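Local atomic coordinates of glycosyl transferase (Staphylococcus aureus, PDB entry 5U02), a protein that belongs to the TarS family of glycosyl transferases, the modelled part being a helical linker and two C-terminal beta domains, assembled as three copies. Residues 160-163 / 164-168; 36-40 / 41-45; 196-200 / 201-205; 346-350 / 351-355; 308-312 / 313-317. One frame throughout, in Å; residues are numbered along the deposited sequence.

Contact 1: 160-163 / 164-168; sequences FMIG and EGHYD
A type II beta turn from Gly163 to His166 reverses the loop between strands 150-159 and 168-175, and it brings the Tyr167 ring back against Phe160 and Ile162. The two rings form a T-shaped pair: the edge of Phe160 is directed at the face of Tyr167, with centroids 5.1 Å apart and planes at 72°. Phe160 CE2 does the touching, 3.9 Å from Tyr167 CD2 and over the centre of the ring. Tyr167 holds CG between its backbone N and carbonyl carbon (chi1 53°), which puts the ring beside Gly163 O. That oxygen lies 3.1 Å from Tyr167 CE2, at the edge of the ring and near its plane. The two branches of Ile162 go different ways. Its CG2 sits 3.4 Å above the plane of the Phe160 ring, over the centre, while the CD1 branch runs on to meet His166 CB at 3.6 Å. Within the turn, Gly163 O and His166 N are 3.7 Å apart, and Gly165 has a positive phi of 104°. The hydroxyl of Tyr167 is hydrogen-bonded to Tyr194 and Lys192, whereas the carboxylate of Glu164 forms a salt bridge with Arg170 of the second subunit. The arrangement is that of a beta-strand connection: a type II turn, glycine at its third position, flanked by the two residues of a T-shaped aromatic pair.

Contact 2: 36-40 / 41-45; sequences RHFSF and SRTNG
His37 and Thr43 cross at about a right angle, and Ser41 is tucked against the same histidine. Ser41 OG lies over one face of the imidazole, 3.1 Å above its plane and shifted toward the rim. Thr43 approaches the ring at a slant, its OG1 2.8 Å from His37 NE2. The other branch of Thr43 is apolar: CG2 points away from the backbone N and packs obliquely on the Phe38 ring, 3.6 Å from Phe38 CE2. Ser41 OG accepts a hydrogen bond from the backbone N of Thr43 at 3.1 Å, almost straight (167°), which makes an ST turn. The same hydroxyl is modelled 2.3 Å from His37 O, too short to be taken at face value. At the end of the helix, Asn44 ND2 donates to Ser39 O at 3.2 Å. That carbonyl oxygen lies in the amide plane of Asn44, although the nitrogen stands well above the carbonyl plane of Ser39. Thr43 OG1 is hydrogen-bonded to Tyr6 of helix 2-17. The Ser39 carbonyl at the end of helix 23-40 is thus met by Asn44, while Ser41 turns its hydroxyl to Thr43 N; Phe38 and the Thr43 methyl pack toward helices 56-68 and 93-105.

Contact 3: 196-200 / 201-205; sequences FNIML and EDIKA
Met199 is both the last residue of strand 193-199 and the N-cap of the short helix 200-203, so extended backbone passes straight into a helical turn. Its carbonyl oxygen accepts from Asp202 N at 2.8 Å, and more weakly from Ile203 N. One residue on, Leu200 O receives weak bonds from Ile203 N and Lys204 N. The side chains of Met199 and Asp202 then run side by side in the same direction, with Asp202 OD1 3.5 Å from Met199 CB. A water links the same two residues: it accepts from Met199 N at 3.0 Å and donates to Asp202 OD1 at 2.6 Å, with a weak further bond to Asn197 O. The apolar side belongs to Ile203, whose CG1 takes the cramped place between backbone N and carbonyl carbon (chi1 71°). From there CD1 reaches Ile198 CG2 at 3.6 Å and Leu200 CD2 at 4.0 Å, joining the strand to the helical turn. Asp202 OD2 bonds Asn197 of the third subunit, and Glu201 forms a salt bridge with Lys150 of that subunit. The chemistry is divided accordingly: isoleucine and leucine branches pack into the domain, while a water and the two oxygens of one carboxylate tie the helix start both to its own strand and to a neighbouring copy.

Contact 4: 346-350 / 351-355; sequences LNTAH and MTYSL
Leu346 and Tyr353 form the firm end of this hairpin, a hydrogen-bonded antiparallel pair. Leu346 N donates to Tyr353 O at 2.9 Å, nearly straight at 173°, and Tyr353 N returns to Leu346 O at 2.8 Å. The Tyr353 ring lies so that Leu346 O comes to its edge, 3.6 Å from CD2. On the same buried face, Leu346 CD2 and Tyr353 CD2 touch more distantly at 4.4 Å. Nearer the turn the chains remain close: Thr348 N bonds Met351 O at 2.9 Å, and that oxygen also receives a CA-H...O contact from Asn347. The return bond, Met351 N to Thr348 OG1, is weak at 3.4 Å; the hydroxyl sits between backbone N and carbonyl carbon (chi1 63°) and is also hydrogen-bonded to Glu302. The other face carries Asn347 and Thr352, side by side and pointing the same way; Asn347 is buried against Met318 of the third subunit, and the solvent side is Thr352, which is exposed. Tyr353 OH is hydrogen-bonded to Asn148, between strands 138-146 and 150-159 of the preceding beta domain. The whole is a short antiparallel beta hairpin whose last strand, 352-354, is outermost within the chain in its sheet.

Contact 5: 308-312 / 313-317; sequences VVLKD and DMIMG
Val308 and Ile315 pair across a two-stranded antiparallel ribbon, and what is flat here is the sheet, with no ring in the contact. One of its faces carries Val308, Leu310, Asp313 and Ile315, the other Val309 and Met314. On the first face Val308 and Ile315 cross at a slant, Val308 CG2 touching Ile315 CB at 3.9 Å. With chi1 at -72° that methyl lies between its backbone N and carbonyl carbon, on the side of Ile315. Leu310 CD1 comes within 4.4 Å of Ile315 CD1, a lighter touch between branch ends. On the second face Val309 CG2 lies 4.5 Å from Met314 CB; the methionine chain is bent at both chi2 and chi3. Strand segments 308-310 and 313-317 run antiparallel, their directions 168° apart. Val308 N to Ile315 O and Ile315 N to Val308 O are a matched pair of bonds, each 2.9 Å long. Met314 CA also approaches Val308 O at 3.4 Å in a CA-H...O contact. Nearer the turn Leu310 N donates to Asp313 O at 2.7 Å. Lys311 and Asp312 link the strands there. Asp313 has a long, weak ion pair with Lys333. Val309 packs on Met318 of the third subunit, so the second face takes part in the subunit interface. The hairpin therefore joins three kinds of chemistry: backbone bonds hold its register, Val308 and Ile315 pack with each other and with Leu331 on one face, and the carboxylate of Asp312, at the turn, is paired in a salt bridge with Lys289 of the third subunit.

From the N terminus the order is contact 2, contact 1, contact 3, contact 5, contact 4. All are local and in series, so none nests in or crosses another. Contact 2 turns the chain from helix 23-40 toward helix 46-49 in the linker. Contact 1 closes the loop between strands 150-159 and 168-175, and contact 3 ends strand 193-199 with a helical turn; both belong to the first beta domain, their centres about 27 Å apart. Contacts 5 and 4 are hairpins of one seven-stranded sheet and touch through Val308 and Leu346. Contacts 3 and 4 come within about 5 Å at their nearest atoms, where the two beta domains meet. Contacts 3, 4 and 5 all touch the third subunit.

Contact 1: 160-163 / 164-168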
# COMPACT_ATOMS: atom_id res chain seq x y z
N PHE A 160 13.92 -3.52 17.04
CA PHE A 160 13.77 -2.25 16.35
C PHE A 160 13.38 -1.22 17.40
O PHE A 160 12.45 -1.45 18.18
CB PHE A 160 12.71 -2.33 15.24
CG PHE A 160 12.85 -1.28 14.18
CD1 PHE A 160 14.03 -0.55 14.06
CD2 PHE A 160 11.81 -1.00 13.32
CE1 PHE A 160 14.15 0.43 13.09
CE2 PHE A 160 11.93 -0.03 12.34
CZ PHE A 160 13.11 0.69 12.23
N MET A 161 14.08 -0.09 17.42
CA MET A 161 13.87 0.90 18.46
C MET A 161 12.63 1.75 18.25
O MET A 161 12.50 2.80 18.89
CB MET A 161 15.10 1.80 18.60
CG MET A 161 16.17 1.19 19.47
SD MET A 161 17.65 2.21 19.56
CE MET A 161 17.79 2.66 17.84
N ILE A 162 11.71 1.33 17.38
CA ILE A 162 10.50 2.11 17.12
C ILE A 162 9.35 1.15 16.87
O ILE A 162 9.49 0.17 16.12
CB ILE A 162 10.68 3.10 15.95
CG1 ILE A 162 9.35 3.77 15.62
CG2 ILE A 162 11.28 2.41 14.76
CD1 ILE A 162 9.44 4.94 14.65
N GLY A 163 8.22 1.43 17.51
CA GLY A 163 7.08 0.54 17.47
C GLY A 163 6.36 0.53 16.14
O GLY A 163 6.53 1.40 15.28
N GLU A 164 5.52 -0.49 16.00
CA GLU A 164 4.74 -0.69 14.79
C GLU A 164 3.91 0.54 14.45
O GLU A 164 3.40 1.23 15.34
CB GLU A 164 3.82 -1.91 14.98
CG GLU A 164 3.41 -2.64 13.71
CD GLU A 164 2.39 -1.88 12.88
OE1 GLU A 164 2.41 -2.04 11.64
OE2 GLU A 164 1.59 -1.13 13.47
N GLY A 165 3.78 0.83 13.16
CA GLY A 165 2.87 1.84 12.67
C GLY A 165 3.50 3.15 12.26
O GLY A 165 2.89 3.90 11.49
N HIS A 166 4.70 3.46 12.75
CA HIS A 166 5.34 4.73 12.45
C HIS A 166 6.36 4.62 11.33
O HIS A 166 7.00 5.62 10.99
CB HIS A 166 5.97 5.30 13.72
CG HIS A 166 5.02 5.42 14.86
ND1 HIS A 166 3.99 6.34 14.87
CD2 HIS A 166 4.91 4.73 16.02
CE1 HIS A 166 3.30 6.22 15.99
NE2 HIS A 166 3.84 5.25 16.71
N TYR A 167 6.53 3.44 10.75
CA TYR A 167 7.45 3.23 9.64
C TYR A 167 6.73 2.43 8.56
O TYR A 167 5.70 1.80 8.81
CB TYR A 167 8.72 2.51 10.09
CG TYR A 167 8.46 1.21 10.83
CD1 TYR A 167 8.45 0.00 10.15
CD2 TYR A 167 8.21 1.20 12.20
CE1 TYR A 167 8.20 -1.18 10.82
CE2 TYR A 167 7.96 0.02 12.87
CZ TYR A 167 7.96 -1.17 12.17
OH TYR A 167 7.71 -2.35 12.83
N ASP A 168 7.29 2.47 7.36
CA ASP A 168 6.80 1.67 6.25
C ASP A 168 7.86 0.65 5.86
O ASP A 168 9.06 0.87 6.04
CB ASP A 168 6.45 2.53 5.03
CG ASP A 168 5.40 3.58 5.34
OD1 ASP A 168 4.65 3.41 6.33
OD2 ASP A 168 5.31 4.57 4.59

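Contact 2: 36-40 / 41-45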
# COMPACT_ATOMS: atom_id res chain seq x y z
N ARG A 36 32.56 1.20 22.69
CA ARG A 36 32.90 -0.19 22.44
C ARG A 36 32.49 -1.09 23.60
O ARG A 36 31.90 -2.16 23.37
CB ARG A 36 34.40 -0.33 22.20
CG ARG A 36 34.86 -0.40 20.74
CD ARG A 36 36.06 -1.33 20.70
NE ARG A 36 37.16 -0.84 21.50
CZ ARG A 36 37.67 -1.51 22.52
NH1 ARG A 36 37.13 -2.66 22.89
NH2 ARG A 36 38.71 -0.99 23.19
N HIS A 37 32.82 -0.68 24.82
CA HIS A 37 32.56 -1.49 26.01
C HIS A 37 31.06 -1.78 26.18
O HIS A 37 30.67 -2.90 26.52
CB HIS A 37 33.15 -0.78 27.23
CG HIS A 37 32.58 -1.22 28.54
ND1 HIS A 37 33.07 -2.30 29.26
CD2 HIS A 37 31.58 -0.71 29.29
CE1 HIS A 37 32.39 -2.43 30.38
NE2 HIS A 37 31.47 -1.48 30.42
N PHE A 38 30.21 -0.76 25.98
CA PHE A 38 28.77 -0.98 26.02
C PHE A 38 28.28 -1.78 24.81
O PHE A 38 27.21 -2.38 24.87
CB PHE A 38 27.98 0.36 26.09
CG PHE A 38 27.82 0.95 27.52
CD1 PHE A 38 28.79 1.78 28.07
CD2 PHE A 38 26.68 0.71 28.27
CE1 PHE A 38 28.66 2.31 29.33
CE2 PHE A 38 26.54 1.25 29.54
CZ PHE A 38 27.54 2.05 30.07
N SER A 39 29.04 -1.80 23.72
CA SER A 39 28.63 -2.55 22.54
C SER A 39 29.13 -3.99 22.54
O SER A 39 28.51 -4.85 21.92
CB SER A 39 29.11 -1.84 21.27
OG SER A 39 28.43 -0.61 21.08
N PHE A 40 30.24 -4.27 23.24
CA PHE A 40 30.90 -5.56 23.08
C PHE A 40 31.35 -6.20 24.39
O PHE A 40 32.19 -7.11 24.37
CB PHE A 40 32.10 -5.41 22.14
CG PHE A 40 31.79 -4.63 20.90
CD1 PHE A 40 30.93 -5.14 19.94
CD2 PHE A 40 32.33 -3.36 20.70
CE1 PHE A 40 30.63 -4.42 18.80
CE2 PHE A 40 32.03 -2.64 19.56
CZ PHE A 40 31.17 -3.16 18.62
N SER A 41 30.82 -5.77 25.53
CA SER A 41 31.21 -6.35 26.81
C SER A 41 29.99 -6.93 27.53
O SER A 41 28.88 -6.96 26.99
CB SER A 41 31.89 -5.31 27.70
OG SER A 41 30.93 -4.43 28.25
N ARG A 42 30.23 -7.38 28.76
CA ARG A 42 29.18 -7.86 29.65
C ARG A 42 28.08 -6.83 29.87
O ARG A 42 26.96 -7.21 30.22
CB ARG A 42 29.79 -8.21 31.01
CG ARG A 42 29.87 -9.67 31.32
CD ARG A 42 30.08 -9.83 32.81
NE ARG A 42 31.14 -10.77 33.16
CZ ARG A 42 32.35 -10.40 33.58
NH1 ARG A 42 32.65 -9.11 33.70
NH2 ARG A 42 33.25 -11.32 33.89
N THR A 43 28.39 -5.54 29.69
CA THR A 43 27.43 -4.50 30.04
C THR A 43 26.25 -4.46 29.07
O THR A 43 25.15 -4.05 29.46
CB THR A 43 28.15 -3.14 30.09
OG1 THR A 43 29.33 -3.25 30.90
CG2 THR A 43 27.26 -2.07 30.69
N ASN A 44 26.45 -4.88 27.82
CA ASN A 44 25.38 -4.80 26.83
C ASN A 44 24.20 -5.68 27.22
O ASN A 44 24.33 -6.90 27.32
CB ASN A 44 25.91 -5.21 25.45
CG ASN A 44 24.99 -4.81 24.32
OD1 ASN A 44 23.78 -4.68 24.50
ND2 ASN A 44 25.57 -4.59 23.15
N GLY A 45 23.05 -5.04 27.44
CA GLY A 45 21.83 -5.78 27.74
C GLY A 45 21.89 -6.64 28.98
O GLY A 45 21.20 -7.66 29.04

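Contact 3: 196-200 / 201-205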
# COMPACT_ATOMS: atom_id res chain seq x y z
N PHE A 196 4.69 -10.93 2.67
CA PHE A 196 4.69 -10.43 1.30
C PHE A 196 4.28 -11.56 0.37
O PHE A 196 4.88 -12.64 0.38
CB PHE A 196 6.06 -9.88 0.92
CG PHE A 196 6.50 -8.70 1.74
CD1 PHE A 196 7.13 -8.88 2.97
CD2 PHE A 196 6.26 -7.41 1.29
CE1 PHE A 196 7.53 -7.78 3.72
CE2 PHE A 196 6.65 -6.32 2.03
CZ PHE A 196 7.29 -6.50 3.25
N ASN A 197 3.23 -11.31 -0.43
CA ASN A 197 2.85 -12.19 -1.53
C ASN A 197 3.46 -11.63 -2.81
O ASN A 197 3.06 -10.55 -3.27
CB ASN A 197 1.33 -12.28 -1.67
CG ASN A 197 0.66 -12.84 -0.43
OD1 ASN A 197 1.20 -13.69 0.26
ND2 ASN A 197 -0.54 -12.35 -0.14
N ILE A 198 4.43 -12.34 -3.37
CA ILE A 198 5.09 -11.95 -4.61
C ILE A 198 4.47 -12.77 -5.73
O ILE A 198 4.84 -13.93 -5.95
CB ILE A 198 6.60 -12.17 -4.55
CG1 ILE A 198 7.23 -11.44 -3.36
CG2 ILE A 198 7.25 -11.72 -5.84
CD1 ILE A 198 8.61 -11.94 -3.07
N MET A 199 3.53 -12.17 -6.45
CA MET A 199 2.85 -12.84 -7.55
C MET A 199 3.77 -12.88 -8.77
O MET A 199 4.17 -11.83 -9.27
CB MET A 199 1.54 -12.12 -7.87
CG MET A 199 0.76 -11.72 -6.63
SD MET A 199 0.43 -13.13 -5.58
CE MET A 199 -0.77 -14.00 -6.58
N LEU A 200 4.09 -14.08 -9.24
CA LEU A 200 5.02 -14.21 -10.35
C LEU A 200 4.49 -13.59 -11.63
O LEU A 200 5.28 -13.15 -12.48
CB LEU A 200 5.37 -15.68 -10.59
CG LEU A 200 5.83 -16.45 -9.35
CD1 LEU A 200 6.07 -17.90 -9.68
CD2 LEU A 200 7.09 -15.85 -8.78
N GLU A 201 3.16 -13.53 -11.80
CA GLU A 201 2.60 -12.79 -12.93
C GLU A 201 2.95 -11.31 -12.86
O GLU A 201 3.08 -10.65 -13.89
CB GLU A 201 1.08 -12.99 -12.99
CG GLU A 201 0.38 -12.27 -14.15
CD GLU A 201 -1.14 -12.42 -14.10
OE1 GLU A 201 -1.64 -13.22 -13.29
OE2 GLU A 201 -1.83 -11.72 -14.87
N ASP A 202 3.13 -10.78 -11.64
CA ASP A 202 3.49 -9.37 -11.50
C ASP A 202 4.97 -9.12 -11.82
O ASP A 202 5.31 -8.03 -12.29
CB ASP A 202 3.18 -8.88 -10.08
CG ASP A 202 1.68 -8.78 -9.80
OD1 ASP A 202 1.31 -8.75 -8.61
OD2 ASP A 202 0.89 -8.75 -10.76
N ILE A 203 5.85 -10.09 -11.56
CA ILE A 203 7.29 -9.89 -11.71
C ILE A 203 7.87 -10.62 -12.91
O ILE A 203 9.07 -10.48 -13.18
CB ILE A 203 8.04 -10.30 -10.43
CG1 ILE A 203 8.03 -11.82 -10.25
CG2 ILE A 203 7.43 -9.64 -9.20
CD1 ILE A 203 8.84 -12.28 -9.04
N LYS A 204 7.06 -11.38 -13.65
CA LYS A 204 7.56 -12.11 -14.81
C LYS A 204 8.19 -11.19 -15.85
O LYS A 204 9.21 -11.53 -16.46
CB LYS A 204 6.42 -12.91 -15.47
CG LYS A 204 6.42 -14.38 -15.14
CD LYS A 204 5.81 -15.20 -16.28
CE LYS A 204 4.48 -14.66 -16.74
NZ LYS A 204 3.79 -15.64 -17.61
N ALA A 205 7.59 -10.02 -16.08
CA ALA A 205 8.08 -9.14 -17.12
C ALA A 205 9.42 -8.51 -16.77
O ALA A 205 10.16 -8.11 -17.68
CB ALA A 205 7.05 -8.04 -17.41
O HOH W 1 2.66 -9.29 -6.47

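Contact 4: 346-350 / 351-355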
# COMPACT_ATOMS: atom_id res chain seq x y z
N LEU A 346 -0.68 -27.38 -20.73
CA LEU A 346 -0.85 -27.81 -19.35
C LEU A 346 -1.13 -26.59 -18.50
O LEU A 346 -0.40 -25.60 -18.56
CB LEU A 346 0.39 -28.55 -18.84
CG LEU A 346 0.24 -29.22 -17.47
CD1 LEU A 346 0.88 -30.60 -17.48
CD2 LEU A 346 0.85 -28.36 -16.37
N ASN A 347 -2.19 -26.65 -17.70
CA ASN A 347 -2.62 -25.53 -16.87
C ASN A 347 -2.67 -25.93 -15.41
O ASN A 347 -3.16 -27.01 -15.07
CB ASN A 347 -4.00 -25.01 -17.30
CG ASN A 347 -3.93 -24.16 -18.56
OD1 ASN A 347 -3.32 -24.54 -19.55
ND2 ASN A 347 -4.57 -22.99 -18.52
N THR A 348 -2.15 -25.05 -14.55
CA THR A 348 -2.41 -25.11 -13.12
C THR A 348 -3.55 -24.15 -12.80
O THR A 348 -4.21 -23.61 -13.70
CB THR A 348 -1.15 -24.80 -12.32
OG1 THR A 348 -0.74 -23.45 -12.59
CG2 THR A 348 -0.03 -25.75 -12.70
N ALA A 349 -3.79 -23.90 -11.51
CA ALA A 349 -4.94 -23.10 -11.11
C ALA A 349 -4.87 -21.67 -11.64
O ALA A 349 -5.91 -21.07 -11.95
CB ALA A 349 -5.08 -23.10 -9.59
N HIS A 350 -3.67 -21.10 -11.75
CA HIS A 350 -3.54 -19.72 -12.19
C HIS A 350 -2.60 -19.51 -13.38
O HIS A 350 -2.49 -18.38 -13.86
CB HIS A 350 -3.04 -18.83 -11.04
CG HIS A 350 -3.96 -18.79 -9.86
ND1 HIS A 350 -3.86 -19.68 -8.81
CD2 HIS A 350 -4.98 -17.95 -9.55
CE1 HIS A 350 -4.78 -19.40 -7.91
NE2 HIS A 350 -5.47 -18.36 -8.33
N MET A 351 -1.90 -20.55 -13.85
CA MET A 351 -0.90 -20.39 -14.89
C MET A 351 -1.15 -21.39 -16.02
O MET A 351 -1.76 -22.44 -15.82
CB MET A 351 0.52 -20.56 -14.33
CG MET A 351 0.74 -19.91 -12.96
SD MET A 351 0.59 -18.11 -12.97
CE MET A 351 2.02 -17.64 -13.93
N THR A 352 -0.66 -21.04 -17.20
CA THR A 352 -0.76 -21.90 -18.37
C THR A 352 0.63 -22.10 -18.97
O THR A 352 1.45 -21.18 -18.97
CB THR A 352 -1.72 -21.33 -19.42
OG1 THR A 352 -1.78 -22.21 -20.56
CG2 THR A 352 -1.28 -19.94 -19.87
N TYR A 353 0.89 -23.30 -19.45
CA TYR A 353 2.18 -23.65 -20.03
C TYR A 353 1.91 -24.32 -21.36
O TYR A 353 1.41 -25.45 -21.41
CB TYR A 353 2.98 -24.55 -19.09
CG TYR A 353 3.15 -23.92 -17.73
CD1 TYR A 353 4.15 -22.98 -17.50
CD2 TYR A 353 2.29 -24.23 -16.69
CE1 TYR A 353 4.30 -22.38 -16.26
CE2 TYR A 353 2.43 -23.64 -15.45
CZ TYR A 353 3.43 -22.71 -15.24
OH TYR A 353 3.57 -22.12 -14.01
N SER A 354 2.22 -23.62 -22.45
CA SER A 354 2.10 -24.20 -23.77
C SER A 354 3.26 -25.15 -24.01
O SER A 354 4.43 -24.76 -23.89
CB SER A 354 2.09 -23.10 -24.83
OG SER A 354 2.03 -23.65 -26.14
N LEU A 355 2.94 -26.39 -24.34
CA LEU A 355 3.96 -27.34 -24.78
C LEU A 355 4.18 -27.22 -26.29
O LEU A 355 4.65 -28.15 -26.94
CB LEU A 355 3.57 -28.78 -24.39
CG LEU A 355 3.06 -28.94 -22.96
CD1 LEU A 355 2.71 -30.39 -22.65
CD2 LEU A 355 4.06 -28.41 -21.95

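Contact 5: 308-312 / 313-317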
# COMPACT_ATOMS: atom_id res chain seq x y z
N VAL A 308 -5.43 -30.40 -18.67
CA VAL A 308 -4.59 -30.65 -19.84
C VAL A 308 -5.44 -30.44 -21.08
O VAL A 308 -6.60 -30.87 -21.14
CB VAL A 308 -3.98 -32.07 -19.82
CG1 VAL A 308 -2.89 -32.16 -18.77
CG2 VAL A 308 -5.05 -33.12 -19.58
N VAL A 309 -4.87 -29.76 -22.07
CA VAL A 309 -5.59 -29.36 -23.27
C VAL A 309 -4.98 -30.10 -24.45
O VAL A 309 -3.76 -30.09 -24.65
CB VAL A 309 -5.52 -27.84 -23.49
CG1 VAL A 309 -6.18 -27.47 -24.81
CG2 VAL A 309 -6.16 -27.10 -22.34
N LEU A 310 -5.84 -30.78 -25.21
CA LEU A 310 -5.47 -31.33 -26.50
C LEU A 310 -6.03 -30.44 -27.60
O LEU A 310 -6.76 -29.48 -27.34
CB LEU A 310 -5.97 -32.77 -26.64
CG LEU A 310 -5.40 -33.77 -25.62
CD1 LEU A 310 -6.35 -33.95 -24.45
CD2 LEU A 310 -5.08 -35.11 -26.27
N LYS A 311 -5.69 -30.76 -28.85
CA LYS A 311 -6.05 -29.89 -29.95
C LYS A 311 -7.55 -29.86 -30.21
O LYS A 311 -8.06 -28.89 -30.78
CB LYS A 311 -5.29 -30.31 -31.21
CG LYS A 311 -5.47 -29.40 -32.41
CD LYS A 311 -6.19 -30.10 -33.54
CE LYS A 311 -6.26 -29.23 -34.78
NZ LYS A 311 -7.44 -28.33 -34.75
N ASP A 312 -8.28 -30.89 -29.77
CA ASP A 312 -9.73 -30.86 -29.90
C ASP A 312 -10.42 -31.44 -28.66
O ASP A 312 -11.54 -31.95 -28.76
CB ASP A 312 -10.19 -31.61 -31.16
CG ASP A 312 -11.50 -31.08 -31.70
OD1 ASP A 312 -11.71 -29.85 -31.68
OD2 ASP A 312 -12.33 -31.90 -32.17
N ASP A 313 -9.78 -31.37 -27.50
CA ASP A 313 -10.36 -31.93 -26.28
C ASP A 313 -9.63 -31.35 -25.08
O ASP A 313 -8.51 -30.84 -25.21
CB ASP A 313 -10.29 -33.46 -26.29
CG ASP A 313 -11.15 -34.09 -25.22
OD1 ASP A 313 -12.14 -33.46 -24.80
OD2 ASP A 313 -10.85 -35.23 -24.81
N MET A 314 -10.28 -31.41 -23.92
CA MET A 314 -9.66 -30.96 -22.69
C MET A 314 -10.11 -31.85 -21.54
O MET A 314 -11.20 -32.42 -21.57
CB MET A 314 -9.96 -29.46 -22.42
CG MET A 314 -11.37 -29.07 -21.96
SD MET A 314 -11.73 -29.35 -20.21
CE MET A 314 -10.55 -28.27 -19.44
N ILE A 315 -9.25 -31.99 -20.53
CA ILE A 315 -9.51 -32.83 -19.37
C ILE A 315 -9.08 -32.07 -18.12
O ILE A 315 -7.95 -31.58 -18.04
CB ILE A 315 -8.78 -34.18 -19.44
CG1 ILE A 315 -8.92 -34.83 -20.81
CG2 ILE A 315 -9.31 -35.13 -18.36
CD1 ILE A 315 -8.10 -36.09 -20.97
N MET A 316 -9.99 -31.97 -17.15
CA MET A 316 -9.71 -31.37 -15.86
C MET A 316 -9.04 -32.39 -14.94
O MET A 316 -9.11 -33.60 -15.16
CB MET A 316 -10.99 -30.86 -15.20
CG MET A 316 -11.67 -29.70 -15.91
SD MET A 316 -10.70 -28.18 -15.83
CE MET A 316 -10.56 -27.96 -14.05
N GLY A 317 -8.39 -31.88 -13.90
CA GLY A 317 -7.69 -32.74 -12.97
C GLY A 317 -7.43 -32.02 -11.67
O GLY A 317 -7.77 -30.84 -11.51